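Local coordinates for protein O-methyltransferase (Burkholderia thailandensis, PDB 3MCZ) that is probably an S-adenosylmethionine-dependent O-methyltransferase that works as a dimer, its acceptor substrate not being established, at residues T287-D292 with H317-I322; E14-K19 with V295-S300. One frame throughout, in Å; residues are numbered along the deposited sequence.

Contact 1. Residues T287-D292 with H317-I322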
ATOM      1  N   THR A 287       8.960  13.555  20.786  1.00 15.36           N
ATOM      2  CA  THR A 287       9.471  12.388  20.118  1.00 15.48           C
ATOM      3  C   THR A 287       8.399  11.289  20.091  1.00 16.11           C
ATOM      4  O   THR A 287       7.604  11.140  21.042  1.00 14.70           O
ATOM      5  CB  THR A 287      10.785  11.932  20.778  1.00 15.95           C
ATOM      6  OG1 THR A 287      11.348  10.879  20.006  1.00 16.83           O
ATOM      7  CG2 THR A 287      10.571  11.424  22.241  1.00 15.25           C
HETATM    8  N   MSE A 288       8.339  10.526  19.004  1.00 15.59           N
HETATM    9  CA  MSE A 288       7.381   9.429  18.967  1.00 15.52           C
HETATM   10  C   MSE A 288       7.727   8.423  20.062  1.00 14.58           C
HETATM   11  O   MSE A 288       8.872   7.995  20.202  1.00 14.88           O
HETATM   12  CB  MSE A 288       7.362   8.691  17.630  1.00 16.00           C
HETATM   13  CG  MSE A 288       6.276   7.583  17.640  1.00 20.28           C
HETATM   14 SE   MSE A 288       5.927   6.942  15.845  0.95 25.26          SE
HETATM   15  CE  MSE A 288       5.335   8.714  15.316  1.00 28.22           C
ATOM     16  N   THR A 289       6.725   7.981  20.789  1.00 14.03           N
ATOM     17  CA  THR A 289       6.969   7.100  21.942  1.00 14.26           C
ATOM     18  C   THR A 289       7.494   5.731  21.482  1.00 14.96           C
ATOM     19  O   THR A 289       6.906   5.091  20.594  1.00 14.42           O
ATOM     20  CB  THR A 289       5.676   6.887  22.711  1.00 14.53           C
ATOM     21  OG1 THR A 289       5.164   8.159  23.106  1.00 14.39           O
ATOM     22  CG2 THR A 289       5.882   6.006  23.947  1.00 15.18           C
HETATM   23  N   MSE A 290       8.606   5.312  22.061  1.00 15.01           N
HETATM   24  CA  MSE A 290       9.209   4.023  21.733  0.50 15.72           C
HETATM   25  C   MSE A 290       9.824   3.446  22.993  1.00 15.70           C
HETATM   26  O   MSE A 290      10.664   4.100  23.625  1.00 15.03           O
HETATM   27  CB  MSE A 290      10.290   4.225  20.667  0.50 16.34           C
HETATM   28  CG  MSE A 290      11.243   3.049  20.538  0.50 18.63           C
HETATM   29 SE   MSE A 290      12.720   3.369  19.332  0.50 18.39          SE
HETATM   30  CE  MSE A 290      11.737   2.422  17.867  0.50 11.73           C
ATOM     31  N   ASN A 291       9.443   2.230  23.339  1.00 15.38           N
ATOM     32  CA  ASN A 291      10.005   1.571  24.494  1.00 15.67           C
ATOM     33  C   ASN A 291      11.431   1.077  24.204  1.00 15.90           C
ATOM     34  O   ASN A 291      11.857   1.003  23.033  1.00 14.11           O
ATOM     35  CB  ASN A 291       9.098   0.415  24.929  1.00 16.21           C
ATOM     36  CG  ASN A 291       7.728   0.890  25.356  1.00 19.74           C
ATOM     37  OD1 ASN A 291       7.527   2.069  25.581  1.00 22.92           O
ATOM     38  ND2 ASN A 291       6.791  -0.015  25.455  1.00 22.50           N
ATOM     39  N   ASP A 292      12.158   0.710  25.261  1.00 15.34           N
ATOM     40  CA  ASP A 292      13.527   0.131  25.106  1.00 15.79           C
ATOM     41  C   ASP A 292      13.606  -1.154  24.255  1.00 15.31           C
ATOM     42  O   ASP A 292      14.632  -1.448  23.671  1.00 15.81           O
ATOM     43  CB  ASP A 292      14.158  -0.102  26.485  1.00 17.01           C
ATOM     44  CG  ASP A 292      14.722   1.190  27.088  1.00 19.99           C
ATOM     45  OD1 ASP A 292      15.190   2.101  26.325  1.00 23.59           O
ATOM     46  OD2 ASP A 292      14.724   1.282  28.327  1.00 24.59           O
ATOM     47  N   HIS A 317      14.914   6.766  18.260  1.00 14.28           N
ATOM     48  CA  HIS A 317      15.588   6.364  19.472  1.00 15.05           C
ATOM     49  C   HIS A 317      14.581   6.137  20.607  1.00 14.54           C
ATOM     50  O   HIS A 317      13.582   6.873  20.709  1.00 13.91           O
ATOM     51  CB  HIS A 317      16.623   7.421  19.857  1.00 14.58           C
ATOM     52  CG  HIS A 317      17.584   7.703  18.745  1.00 16.50           C
ATOM     53  ND1 HIS A 317      18.459   6.745  18.276  1.00 22.04           N
ATOM     54  CD2 HIS A 317      17.766   8.795  17.977  1.00 17.37           C
ATOM     55  CE1 HIS A 317      19.156   7.250  17.272  1.00 21.07           C
ATOM     56  NE2 HIS A 317      18.762   8.496  17.075  1.00 17.37           N
ATOM     57  N   PRO A 318      14.832   5.124  21.440  1.00 15.40           N
ATOM     58  CA  PRO A 318      13.902   4.892  22.537  1.00 15.33           C
ATOM     59  C   PRO A 318      13.733   6.085  23.461  1.00 15.61           C
ATOM     60  O   PRO A 318      14.698   6.758  23.811  1.00 15.52           O
ATOM     61  CB  PRO A 318      14.494   3.699  23.283  1.00 16.11           C
ATOM     62  CG  PRO A 318      15.373   2.980  22.233  1.00 16.91           C
ATOM     63  CD  PRO A 318      15.876   4.072  21.345  1.00 15.79           C
ATOM     64  N   THR A 319      12.492   6.290  23.889  1.00 14.92           N
ATOM     65  CA  THR A 319      12.146   7.418  24.727  1.00 14.76           C
ATOM     66  C   THR A 319      12.837   7.399  26.077  1.00 14.83           C
ATOM     67  O   THR A 319      13.299   8.438  26.510  1.00 13.93           O
ATOM     68  CB  THR A 319      10.595   7.540  24.828  1.00 14.25           C
ATOM     69  OG1 THR A 319      10.064   7.527  23.483  1.00 15.29           O
ATOM     70  CG2 THR A 319      10.206   8.832  25.542  1.00 14.52           C
ATOM     71  N   PRO A 320      12.912   6.234  26.748  1.00 14.45           N
ATOM     72  CA  PRO A 320      13.687   6.193  27.980  1.00 14.97           C
ATOM     73  C   PRO A 320      15.168   6.501  27.783  1.00 15.30           C
ATOM     74  O   PRO A 320      15.806   7.037  28.695  1.00 14.68           O
ATOM     75  CB  PRO A 320      13.511   4.747  28.486  1.00 14.74           C
ATOM     76  CG  PRO A 320      12.222   4.287  27.845  1.00 14.70           C
ATOM     77  CD  PRO A 320      12.246   4.948  26.484  1.00 14.85           C
ATOM     78  N   TRP A 321      15.714   6.172  26.614  1.00 15.30           N
ATOM     79  CA  TRP A 321      17.124   6.471  26.333  1.00 15.49           C
ATOM     80  C   TRP A 321      17.301   7.991  26.180  1.00 15.82           C
ATOM     81  O   TRP A 321      18.228   8.575  26.756  1.00 14.67           O
ATOM     82  CB  TRP A 321      17.607   5.747  25.074  1.00 16.19           C
ATOM     83  CG  TRP A 321      19.010   6.058  24.737  1.00 15.72           C
ATOM     84  CD1 TRP A 321      20.127   5.469  25.235  1.00 18.38           C
ATOM     85  CD2 TRP A 321      19.446   7.053  23.826  1.00 15.82           C
ATOM     86  NE1 TRP A 321      21.249   6.049  24.691  1.00 16.94           N
ATOM     87  CE2 TRP A 321      20.849   7.050  23.841  1.00 18.54           C
ATOM     88  CE3 TRP A 321      18.783   7.980  23.031  1.00 14.41           C
ATOM     89  CZ2 TRP A 321      21.608   7.909  23.047  1.00 15.29           C
ATOM     90  CZ3 TRP A 321      19.548   8.829  22.226  1.00 17.78           C
ATOM     91  CH2 TRP A 321      20.941   8.772  22.238  1.00 17.20           C
ATOM     92  N   ILE A 322      16.407   8.619  25.421  1.00 15.44           N
ATOM     93  CA  ILE A 322      16.420  10.084  25.307  1.00 15.60           C
ATOM     94  C   ILE A 322      16.318  10.738  26.701  1.00 14.94           C
ATOM     95  O   ILE A 322      17.081  11.647  27.032  1.00 13.69           O
ATOM     96  CB  ILE A 322      15.303  10.617  24.372  1.00 15.56           C
ATOM     97  CG1 ILE A 322      15.504  10.068  22.952  1.00 14.97           C
ATOM     98  CG2 ILE A 322      15.316  12.151  24.383  1.00 13.98           C
ATOM     99  CD1 ILE A 322      14.291  10.273  21.926  1.00 10.91           C
TER
HETATM  100  O   HOH W   1      11.320   8.252  21.369  1.00 14.20           O

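Contact 2. Residues E14-K19 with V295-S300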
ATOM      1  N   GLU A  14      -3.229  10.559  17.350  1.00 45.77           N
ATOM      2  CA  GLU A  14      -3.926   9.738  18.373  1.00 45.18           C
ATOM      3  C   GLU A  14      -3.215   8.400  18.586  1.00 44.43           C
ATOM      4  O   GLU A  14      -2.614   7.853  17.652  1.00 44.83           O
ATOM      5  CB  GLU A  14      -5.391   9.499  17.996  1.00 45.40           C
ATOM      6  N   SER A  15      -3.278   7.883  19.815  1.00 43.20           N
ATOM      7  CA  SER A  15      -2.392   6.788  20.239  1.00 42.26           C
ATOM      8  C   SER A  15      -2.590   5.473  19.466  1.00 41.07           C
ATOM      9  O   SER A  15      -3.536   5.336  18.687  1.00 40.56           O
ATOM     10  CB  SER A  15      -2.524   6.539  21.744  1.00 42.51           C
ATOM     11  OG  SER A  15      -1.393   5.826  22.217  1.00 42.57           O
ATOM     12  N   THR A  16      -1.682   4.517  19.690  1.00 39.57           N
ATOM     13  CA  THR A  16      -1.652   3.263  18.922  1.00 38.22           C
ATOM     14  C   THR A  16      -1.336   2.004  19.769  1.00 36.77           C
ATOM     15  O   THR A  16      -0.718   2.070  20.839  1.00 36.59           O
ATOM     16  CB  THR A  16      -0.615   3.351  17.746  1.00 38.61           C
ATOM     17  OG1 THR A  16       0.710   3.042  18.222  1.00 37.24           O
ATOM     18  CG2 THR A  16      -0.623   4.746  17.109  1.00 39.05           C
ATOM     19  N   GLU A  17      -1.732   0.858  19.223  1.00 34.64           N
ATOM     20  CA  GLU A  17      -1.619  -0.452  19.870  1.00 33.07           C
ATOM     21  C   GLU A  17      -0.194  -0.940  20.110  1.00 32.40           C
ATOM     22  O   GLU A  17       0.693  -0.742  19.279  1.00 32.11           O
ATOM     23  CB  GLU A  17      -2.306  -1.492  18.975  1.00 32.84           C
ATOM     24  CG  GLU A  17      -3.809  -1.394  18.991  1.00 31.38           C
ATOM     25  CD  GLU A  17      -4.389  -1.911  20.304  1.00 30.65           C
ATOM     26  OE1 GLU A  17      -4.428  -3.151  20.518  1.00 29.43           O
ATOM     27  OE2 GLU A  17      -4.786  -1.068  21.124  1.00 27.06           O
ATOM     28  N   ASP A  18       0.010  -1.649  21.211  1.00 31.19           N
ATOM     29  CA  ASP A  18       1.282  -2.337  21.438  1.00 30.96           C
ATOM     30  C   ASP A  18       1.614  -3.357  20.321  1.00 30.63           C
ATOM     31  O   ASP A  18       2.767  -3.486  19.907  1.00 29.34           O
ATOM     32  CB  ASP A  18       1.255  -3.049  22.788  1.00 31.20           C
ATOM     33  CG  ASP A  18       1.484  -2.104  23.971  1.00 32.78           C
ATOM     34  OD1 ASP A  18       1.875  -0.928  23.774  1.00 34.84           O
ATOM     35  OD2 ASP A  18       1.279  -2.561  25.109  1.00 33.90           O
ATOM     36  N   LYS A  19       0.587  -4.063  19.843  1.00 29.67           N
ATOM     37  CA  LYS A  19       0.765  -5.187  18.915  1.00 29.92           C
ATOM     38  C   LYS A  19       0.128  -4.915  17.542  1.00 28.67           C
ATOM     39  O   LYS A  19      -0.956  -4.360  17.463  1.00 28.50           O
ATOM     40  CB  LYS A  19       0.160  -6.449  19.544  1.00 30.12           C
ATOM     41  CG  LYS A  19       0.906  -6.919  20.807  1.00 32.34           C
ATOM     42  CD  LYS A  19       2.155  -7.752  20.452  1.00 35.50           C
ATOM     43  CE  LYS A  19       2.999  -8.084  21.709  1.00 36.52           C
ATOM     44  NZ  LYS A  19       2.207  -8.734  22.797  1.00 37.18           N
ATOM     45  N   VAL A 295      10.232  -2.409  19.741  1.00 14.50           N
ATOM     46  CA  VAL A 295       9.115  -3.003  19.005  1.00 14.98           C
ATOM     47  C   VAL A 295       7.759  -2.588  19.533  1.00 15.86           C
ATOM     48  O   VAL A 295       6.749  -2.946  18.925  1.00 16.84           O
ATOM     49  CB  VAL A 295       9.179  -4.530  18.933  1.00 15.48           C
ATOM     50  CG1 VAL A 295      10.432  -4.995  18.192  1.00 14.33           C
ATOM     51  CG2 VAL A 295       9.150  -5.173  20.329  1.00 13.57           C
ATOM     52  N   THR A 296       7.722  -1.870  20.656  1.00 15.27           N
ATOM     53  CA  THR A 296       6.494  -1.444  21.251  1.00 16.64           C
ATOM     54  C   THR A 296       6.565   0.051  21.512  1.00 17.72           C
ATOM     55  O   THR A 296       7.607   0.532  21.957  1.00 19.66           O
ATOM     56  CB  THR A 296       6.229  -2.216  22.546  1.00 16.76           C
ATOM     57  OG1 THR A 296       7.244  -1.939  23.478  1.00 22.99           O
ATOM     58  CG2 THR A 296       6.334  -3.662  22.329  1.00 15.86           C
ATOM     59  N   PRO A 297       5.488   0.793  21.193  1.00 18.06           N
ATOM     60  CA  PRO A 297       4.319   0.363  20.386  1.00 17.42           C
ATOM     61  C   PRO A 297       4.715  -0.014  18.970  1.00 16.47           C
ATOM     62  O   PRO A 297       5.702   0.499  18.462  1.00 14.55           O
ATOM     63  CB  PRO A 297       3.407   1.603  20.350  1.00 18.58           C
ATOM     64  CG  PRO A 297       4.085   2.652  21.162  1.00 19.43           C
ATOM     65  CD  PRO A 297       5.385   2.182  21.663  1.00 19.14           C
ATOM     66  N   ALA A 298       3.955  -0.919  18.336  1.00 16.69           N
ATOM     67  CA  ALA A 298       4.375  -1.479  17.061  1.00 17.68           C
ATOM     68  C   ALA A 298       4.638  -0.398  16.017  1.00 17.83           C
ATOM     69  O   ALA A 298       5.557  -0.517  15.182  1.00 18.78           O
ATOM     70  CB  ALA A 298       3.321  -2.492  16.533  1.00 17.97           C
ATOM     71  N   LEU A 299       3.798   0.627  16.000  1.00 17.56           N
ATOM     72  CA  LEU A 299       3.954   1.662  14.973  1.00 18.11           C
ATOM     73  C   LEU A 299       5.261   2.477  15.147  1.00 16.87           C
ATOM     74  O   LEU A 299       5.765   3.046  14.185  1.00 15.86           O
ATOM     75  CB  LEU A 299       2.686   2.524  14.873  1.00 20.13           C
ATOM     76  CG  LEU A 299       1.497   1.761  14.217  1.00 24.58           C
ATOM     77  CD1 LEU A 299       0.244   2.657  14.160  1.00 29.40           C
ATOM     78  CD2 LEU A 299       1.809   1.172  12.784  1.00 29.60           C
ATOM     79  N   SER A 300       5.883   2.432  16.319  1.00 15.42           N
ATOM     80  CA  SER A 300       7.214   3.035  16.512  1.00 15.48           C
ATOM     81  C   SER A 300       8.321   2.353  15.725  1.00 13.72           C
ATOM     82  O   SER A 300       9.186   3.030  15.172  1.00 11.62           O
ATOM     83  CB  SER A 300       7.600   3.100  18.023  1.00 16.79           C
ATOM     84  OG  SER A 300       7.943   1.830  18.558  1.00 22.55           O
TER
HETATM   85  O   HOH W   2       1.160   0.592  17.297  1.00 18.04           O
HETATM   86  O   HOH W   3       5.222  -5.026  18.882  1.00 20.29           O

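Contact 1. Residues T287-D292 with H317-I322
Thr-319 meets Met-290 through two hydrogen bonds of opposite sense: its hydroxyl OG1 accepts from Met-290 N at 3.0 Å, and its own N gives to Met-290 O at 2.9 Å. The second lies in the carbonyl plane, with an N-H...O angle of 160°. With chi1 at -51°, OG1 sits beside its own backbone N, which lets one residue grip both backbone polar atoms of Met-290. Closer to the strand, Thr-287 and Ile-322 reach toward each other tip to tip, Thr-287 OG1 being 3.6 Å from Ile-322 CD1. Nearer solvent, Asp-292 lies against two prolines: its side chain crosses that of Pro-318 at about a right angle, OD1 3.5 Å from Pro-318 CB, and passes Pro-320 in the opposite direction. The first turn of helix 319-328, with Pro-318 as N-cap, is thus fastened to the chain just leaving the core strand 281-288 of the methyltransferase domain. One water accepts from Thr-287 OG1 and, at 2.6 Å, from Thr-319 OG1, and donates to Met-288 O and His-317 O. Two hydroxyls and two carbonyls therefore satisfy one another through it, and Thr-319 OG1, donating there while accepting from Met-290 N, has its rotation fixed.

Contact 2. Residues E14-K19 with V295-S300
Backbone passes backbone here: Asp-18 CA lies 4.2 Å from Pro-297 CA as the irregular chain 14-19 runs across the start of helix 298-310. Ala-298 N faces two carbonyls at once and makes a weak hydrogen bond to each, 3.4 Å to Glu-17 O and 3.2 Å to Asp-18 O, the latter well bent at 123°. The methyl of Ala-298 also meets Asp-18, CB being 3.6 Å from its O. Thr-16 carries most of the side-chain contact. Its chi1 of 84° sets OG1 between the backbone N and the carbonyl carbon; the side chain of Thr-16 crosses that of Pro-297 at about a right angle, with OG1 against Pro-297 CB. The other branch meets Leu-299 at a slant, Thr-16 CG2 to Leu-299 CD1 measuring 3.7 Å. Pro-297 follows a cis peptide bond, and its O takes both the N and the hydroxyl OG of Ser-300, consistent with a tight turn into the helix. In fold terms, the N-terminal chain on its way to helix 25-33 lies over the N-terminal end of a helix of the Rossmann-like methyltransferase domain. The second subunit of the dimer packs alongside: His-78 of that subunit touches Val-295, and its Ala-82 touches Ala-298. Thr-296 turns its hydroxyl elsewhere, to Asp-293. Two waters extend the seam. The first accepts from Leu-299 N at 2.9 Å and joins it to Thr-16 OG1, also approaching Glu-17 O at a distance too short to be trusted; the second donates to Asp-18 O and, at 2.6 Å, to Val-295 O.

The two contacts lie on the same side of the chain's centre, their centres about 12 Å apart. Along the chain their segments alternate, 14-19, 287-292, 295-300, 317-322, so the path leaving strand 281-288 of the mixed sheet serves contact 1, then contact 2 at the start of helix 298-310, and returns to contact 1 where helix 319-328 begins. They also touch directly: Asn-291 ND2 is 2.8 Å from Thr-296 OG1, a probable hydrogen bond, and Thr-289 O packs on Ser-300 and Pro-297. Contact 1 stays within the methyltransferase domain; contact 2 brings in the N-terminal chain and lies beside the other subunit, so the end of an interior strand and the dimer interface are linked through neighbouring residues.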